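Local coordinates for protein type II restriction enzyme BsoBI (Geobacillus stearothermophilus, PDB 1DC1) that cuts double-stranded DNA as a homodimeric type II restriction endonuclease, recognizing the degenerate sequence 5'-CYCGRG-3' and cleaving after the first C, at residues S274-H286 against S298-T310. Numbering follows the deposited sequence.
Sequences SPKTIFIGAAIEH and SGSLTNSANLTKT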
loop_
_atom_site.group_PDB
_atom_site.type_symbol
_atom_site.label_atom_id
_atom_site.label_comp_id
_atom_site.label_asym_id
_atom_site.label_seq_id
_atom_site.Cartn_x
_atom_site.Cartn_y
_atom_site.Cartn_z
ATOM N N SER D 274 19.454 15.405 -18.963
ATOM C CA SER D 274 18.014 15.601 -18.901
ATOM C C SER D 274 17.254 14.429 -19.587
ATOM O O SER D 274 16.622 14.654 -20.625
ATOM C CB SER D 274 17.578 16.914 -19.585
ATOM O OG SER D 274 18.103 18.047 -18.960
ATOM N N PRO D 275 17.308 13.176 -19.043
ATOM C CA PRO D 275 16.568 12.078 -19.705
ATOM C C PRO D 275 15.063 12.434 -19.749
ATOM O O PRO D 275 14.567 13.264 -18.935
ATOM C CB PRO D 275 16.821 10.873 -18.802
ATOM C CG PRO D 275 17.169 11.455 -17.458
ATOM C CD PRO D 275 17.975 12.710 -17.814
ATOM N N LYS D 276 14.328 11.863 -20.697
ATOM C CA LYS D 276 12.881 12.117 -20.754
ATOM C C LYS D 276 12.258 11.353 -19.588
ATOM O O LYS D 276 12.831 10.373 -19.123
ATOM C CB LYS D 276 12.261 11.581 -22.060
ATOM C CG LYS D 276 12.728 12.298 -23.321
ATOM C CD LYS D 276 12.176 11.565 -24.527
ATOM C CE LYS D 276 12.602 12.198 -25.821
ATOM N NZ LYS D 276 13.645 13.241 -25.630
ATOM N N THR D 277 11.109 11.806 -19.109
ATOM C CA THR D 277 10.438 11.099 -18.015
ATOM C C THR D 277 8.969 10.916 -18.366
ATOM O O THR D 277 8.362 11.762 -19.020
ATOM C CB THR D 277 10.529 11.835 -16.639
ATOM O OG1 THR D 277 9.987 13.139 -16.780
ATOM C CG2 THR D 277 12.006 11.882 -16.115
ATOM N N ILE D 278 8.399 9.782 -17.973
ATOM C CA ILE D 278 6.987 9.534 -18.269
ATOM C C ILE D 278 6.285 8.885 -17.066
ATOM O O ILE D 278 6.919 8.288 -16.199
ATOM C CB ILE D 278 6.760 8.608 -19.579
ATOM C CG1 ILE D 278 7.231 7.160 -19.325
ATOM C CG2 ILE D 278 7.442 9.205 -20.804
ATOM C CD1 ILE D 278 6.973 6.210 -20.514
ATOM N N PHE D 279 4.968 9.057 -17.032
ATOM C CA PHE D 279 4.108 8.450 -16.032
ATOM C C PHE D 279 2.927 7.829 -16.768
ATOM O O PHE D 279 2.235 8.513 -17.528
ATOM C CB PHE D 279 3.555 9.452 -15.034
ATOM C CG PHE D 279 2.643 8.813 -14.036
ATOM C CD1 PHE D 279 3.173 8.122 -12.940
ATOM C CD2 PHE D 279 1.259 8.806 -14.227
ATOM C CE1 PHE D 279 2.341 7.422 -12.052
ATOM C CE2 PHE D 279 0.405 8.099 -13.323
ATOM C CZ PHE D 279 0.957 7.414 -12.250
ATOM N N ILE D 280 2.700 6.540 -16.555
ATOM C CA ILE D 280 1.575 5.843 -17.178
ATOM C C ILE D 280 0.808 5.225 -16.020
ATOM O O ILE D 280 1.388 4.554 -15.192
ATOM C CB ILE D 280 2.057 4.698 -18.116
ATOM C CG1 ILE D 280 2.967 5.270 -19.205
ATOM C CG2 ILE D 280 0.873 3.921 -18.692
ATOM C CD1 ILE D 280 3.771 4.184 -19.957
ATOM N N GLY D 281 -0.494 5.471 -15.955
ATOM C CA GLY D 281 -1.272 4.908 -14.864
ATOM C C GLY D 281 -2.653 4.436 -15.295
ATOM O O GLY D 281 -3.259 5.067 -16.130
ATOM N N ALA D 282 -3.145 3.330 -14.733
ATOM C CA ALA D 282 -4.494 2.854 -15.060
ATOM C C ALA D 282 -5.576 3.580 -14.204
ATOM O O ALA D 282 -6.718 3.751 -14.651
ATOM C CB ALA D 282 -4.578 1.297 -14.881
ATOM N N ALA D 283 -5.218 4.007 -12.991
ATOM C CA ALA D 283 -6.131 4.728 -12.089
ATOM C C ALA D 283 -5.656 6.177 -11.969
ATOM O O ALA D 283 -4.686 6.477 -11.268
ATOM C CB ALA D 283 -6.135 4.071 -10.728
ATOM N N ILE D 284 -6.304 7.068 -12.690
ATOM C CA ILE D 284 -5.929 8.467 -12.683
ATOM C C ILE D 284 -7.166 9.293 -12.330
ATOM O O ILE D 284 -8.161 9.294 -13.035
ATOM C CB ILE D 284 -5.305 8.912 -14.081
ATOM C CG1 ILE D 284 -3.999 8.140 -14.327
ATOM C CG2 ILE D 284 -4.967 10.443 -14.085
ATOM C CD1 ILE D 284 -3.213 8.498 -15.627
ATOM N N GLU D 285 -7.070 9.968 -11.191
ATOM C CA GLU D 285 -8.124 10.811 -10.638
ATOM C C GLU D 285 -7.963 12.315 -11.027
ATOM O O GLU D 285 -6.909 12.724 -11.510
ATOM C CB GLU D 285 -8.134 10.571 -9.104
ATOM C CG GLU D 285 -8.582 9.116 -8.783
ATOM C CD GLU D 285 -10.035 8.911 -9.200
ATOM O OE1 GLU D 285 -10.890 9.441 -8.490
ATOM O OE2 GLU D 285 -10.327 8.289 -10.233
ATOM N N HIS D 286 -8.987 13.135 -10.821
ATOM C CA HIS D 286 -8.892 14.519 -11.239
ATOM C C HIS D 286 -7.727 15.369 -10.697
ATOM O O HIS D 286 -6.996 16.010 -11.468
ATOM C CB HIS D 286 -10.176 15.249 -10.941
ATOM C CG HIS D 286 -10.099 16.654 -11.382
ATOM N ND1 HIS D 286 -9.942 16.985 -12.711
ATOM C CD2 HIS D 286 -9.925 17.796 -10.688
ATOM C CE1 HIS D 286 -9.673 18.271 -12.818
ATOM N NE2 HIS D 286 -9.654 18.791 -11.605
ATOM N N SER D 298 4.872 22.255 -18.132
ATOM C CA SER D 298 6.122 22.841 -17.664
ATOM C C SER D 298 7.344 22.106 -18.192
ATOM O O SER D 298 8.471 22.549 -18.026
ATOM C CB SER D 298 6.197 22.835 -16.127
ATOM O OG SER D 298 6.610 21.563 -15.643
ATOM N N GLY D 299 7.128 20.958 -18.791
ATOM C CA GLY D 299 8.246 20.241 -19.308
ATOM C C GLY D 299 8.879 19.359 -18.254
ATOM O O GLY D 299 9.807 18.606 -18.531
ATOM N N SER D 300 8.393 19.386 -17.023
ATOM C CA SER D 300 9.042 18.527 -16.044
ATOM C C SER D 300 8.723 17.029 -16.312
ATOM O O SER D 300 9.544 16.163 -16.037
ATOM C CB SER D 300 8.772 19.005 -14.593
ATOM O OG SER D 300 7.760 18.284 -13.961
ATOM N N LEU D 301 7.567 16.723 -16.887
ATOM C CA LEU D 301 7.263 15.351 -17.292
ATOM C C LEU D 301 7.162 15.457 -18.828
ATOM O O LEU D 301 6.555 16.388 -19.353
ATOM C CB LEU D 301 5.946 14.890 -16.678
ATOM C CG LEU D 301 5.534 13.433 -16.481
ATOM C CD1 LEU D 301 6.559 12.703 -15.644
ATOM C CD2 LEU D 301 4.106 13.411 -15.817
ATOM N N THR D 302 7.776 14.521 -19.547
ATOM C CA THR D 302 7.796 14.499 -21.013
ATOM C C THR D 302 6.527 13.967 -21.686
ATOM O O THR D 302 6.098 14.471 -22.735
ATOM C CB THR D 302 8.990 13.679 -21.545
ATOM O OG1 THR D 302 10.158 14.013 -20.792
ATOM C CG2 THR D 302 9.234 13.993 -22.998
ATOM N N ASN D 303 5.926 12.945 -21.081
ATOM C CA ASN D 303 4.717 12.355 -21.641
ATOM C C ASN D 303 3.984 11.548 -20.571
ATOM O O ASN D 303 4.543 11.210 -19.513
ATOM C CB ASN D 303 5.087 11.463 -22.836
ATOM C CG ASN D 303 4.012 11.415 -23.885
ATOM O OD1 ASN D 303 2.828 11.704 -23.632
ATOM N ND2 ASN D 303 4.409 11.026 -25.079
ATOM N N SER D 304 2.732 11.233 -20.849
ATOM C CA SER D 304 1.924 10.469 -19.904
ATOM C C SER D 304 0.779 9.821 -20.642
ATOM O O SER D 304 0.365 10.293 -21.699
ATOM C CB SER D 304 1.364 11.385 -18.828
ATOM O OG SER D 304 0.580 10.684 -17.879
ATOM N N ALA D 305 0.279 8.714 -20.108
ATOM C CA ALA D 305 -0.853 8.064 -20.728
ATOM C C ALA D 305 -1.678 7.326 -19.665
ATOM O O ALA D 305 -1.138 6.881 -18.655
ATOM C CB ALA D 305 -0.397 7.089 -21.802
ATOM N N ASN D 306 -2.994 7.269 -19.870
ATOM C CA ASN D 306 -3.835 6.504 -18.990
ATOM C C ASN D 306 -3.820 5.101 -19.643
ATOM O O ASN D 306 -4.258 4.923 -20.803
ATOM C CB ASN D 306 -5.257 7.023 -18.967
ATOM C CG ASN D 306 -6.108 6.234 -18.041
ATOM O OD1 ASN D 306 -6.235 5.006 -18.164
ATOM N ND2 ASN D 306 -6.685 6.915 -17.075
ATOM N N LEU D 307 -3.296 4.120 -18.896
ATOM C CA LEU D 307 -3.143 2.743 -19.357
ATOM C C LEU D 307 -4.459 2.053 -19.765
ATOM O O LEU D 307 -4.427 1.093 -20.526
ATOM C CB LEU D 307 -2.362 1.913 -18.300
ATOM C CG LEU D 307 -1.918 0.458 -18.629
ATOM C CD1 LEU D 307 -0.781 0.428 -19.661
ATOM C CD2 LEU D 307 -1.457 -0.254 -17.347
ATOM N N THR D 308 -5.610 2.525 -19.300
ATOM C CA THR D 308 -6.870 1.879 -19.700
ATOM C C THR D 308 -7.415 2.444 -21.025
ATOM O O THR D 308 -8.438 1.972 -21.529
ATOM C CB THR D 308 -7.970 2.031 -18.619
ATOM O OG1 THR D 308 -8.413 3.380 -18.582
ATOM C CG2 THR D 308 -7.429 1.625 -17.234
ATOM N N LYS D 309 -6.727 3.452 -21.582
ATOM C CA LYS D 309 -7.136 4.084 -22.825
ATOM C C LYS D 309 -6.159 3.786 -23.949
ATOM O O LYS D 309 -5.072 4.373 -24.082
ATOM C CB LYS D 309 -7.285 5.557 -22.606
ATOM C CG LYS D 309 -8.214 5.879 -21.455
ATOM C CD LYS D 309 -8.435 7.371 -21.319
ATOM C CE LYS D 309 -9.185 7.708 -20.052
ATOM N NZ LYS D 309 -9.976 8.960 -20.216
ATOM N N THR D 310 -6.590 2.825 -24.746
ATOM C CA THR D 310 -5.853 2.345 -25.911
ATOM C C THR D 310 -5.219 3.376 -26.811
ATOM O O THR D 310 -4.069 3.217 -27.227
ATOM C CB THR D 310 -6.776 1.542 -26.808
ATOM O OG1 THR D 310 -7.632 0.763 -25.977
ATOM C CG2 THR D 310 -5.989 0.665 -27.746
#
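Phe279 and Ser304 pair in parallel register, and the Phe279 carbonyl takes two donors: Ser304 OG reaches Phe279 O at 2.8 Å, tilted from the carbonyl plane, while Ala305 N lies in that plane at 3.2 Å. Ser304 can do this because OG stands opposite its own backbone N (chi1 -179°), which also sets the hydroxyl near the plane of the Phe279 ring, at its edge. Beside it, Leu301 brings CD2 to within 4.1 Å of Phe279 CB.

At the entry to the ladder the Thr302 side chain replaces a backbone acceptor: Thr277 N donates to Thr302 OG1 (2.9 Å, 161° at the hydrogen), and the Thr302 methyl CG2 lies against Lys276 CG. On the face of Ile278 and Ile280, Ile278 CG2 meets Asn303 CB, and Ile280 CG2 packs 3.8 Å from Leu307 CB.

Where the strands end, Leu307 N still bonds to Gly281 O (2.9 Å), but from well above the carbonyl plane. The Asn306 amide is held at both ends. Its OD1 accepts Thr308 N in plane, closing an Asx turn, and Thr308 OG1 at 2.7 Å from above; ND2 passes Ile284 CB and donates to Leu17 O and Thr19 OG1. A leucine here would probably leave Thr308 N and Leu17 O without these partners and disturb the turn. Thr308 CG2 meanwhile touches Ala282 CB.

The 7° angle between strand directions fits a beta-alpha-beta crossover through helix 286-298, whose Ile292 touches Leu301 and Ser304. Helix 310-321 covers the opposite face through Trp319 and Leu316. Strand 303-306 is the sheet's outermost within this chain; on its other side strand 276-281 is hydrogen-bonded in parallel to strand 235-242, where Phe279 touches Lys242, a predicted magnesium-site residue of this PD-(D/E)XK-clan nuclease.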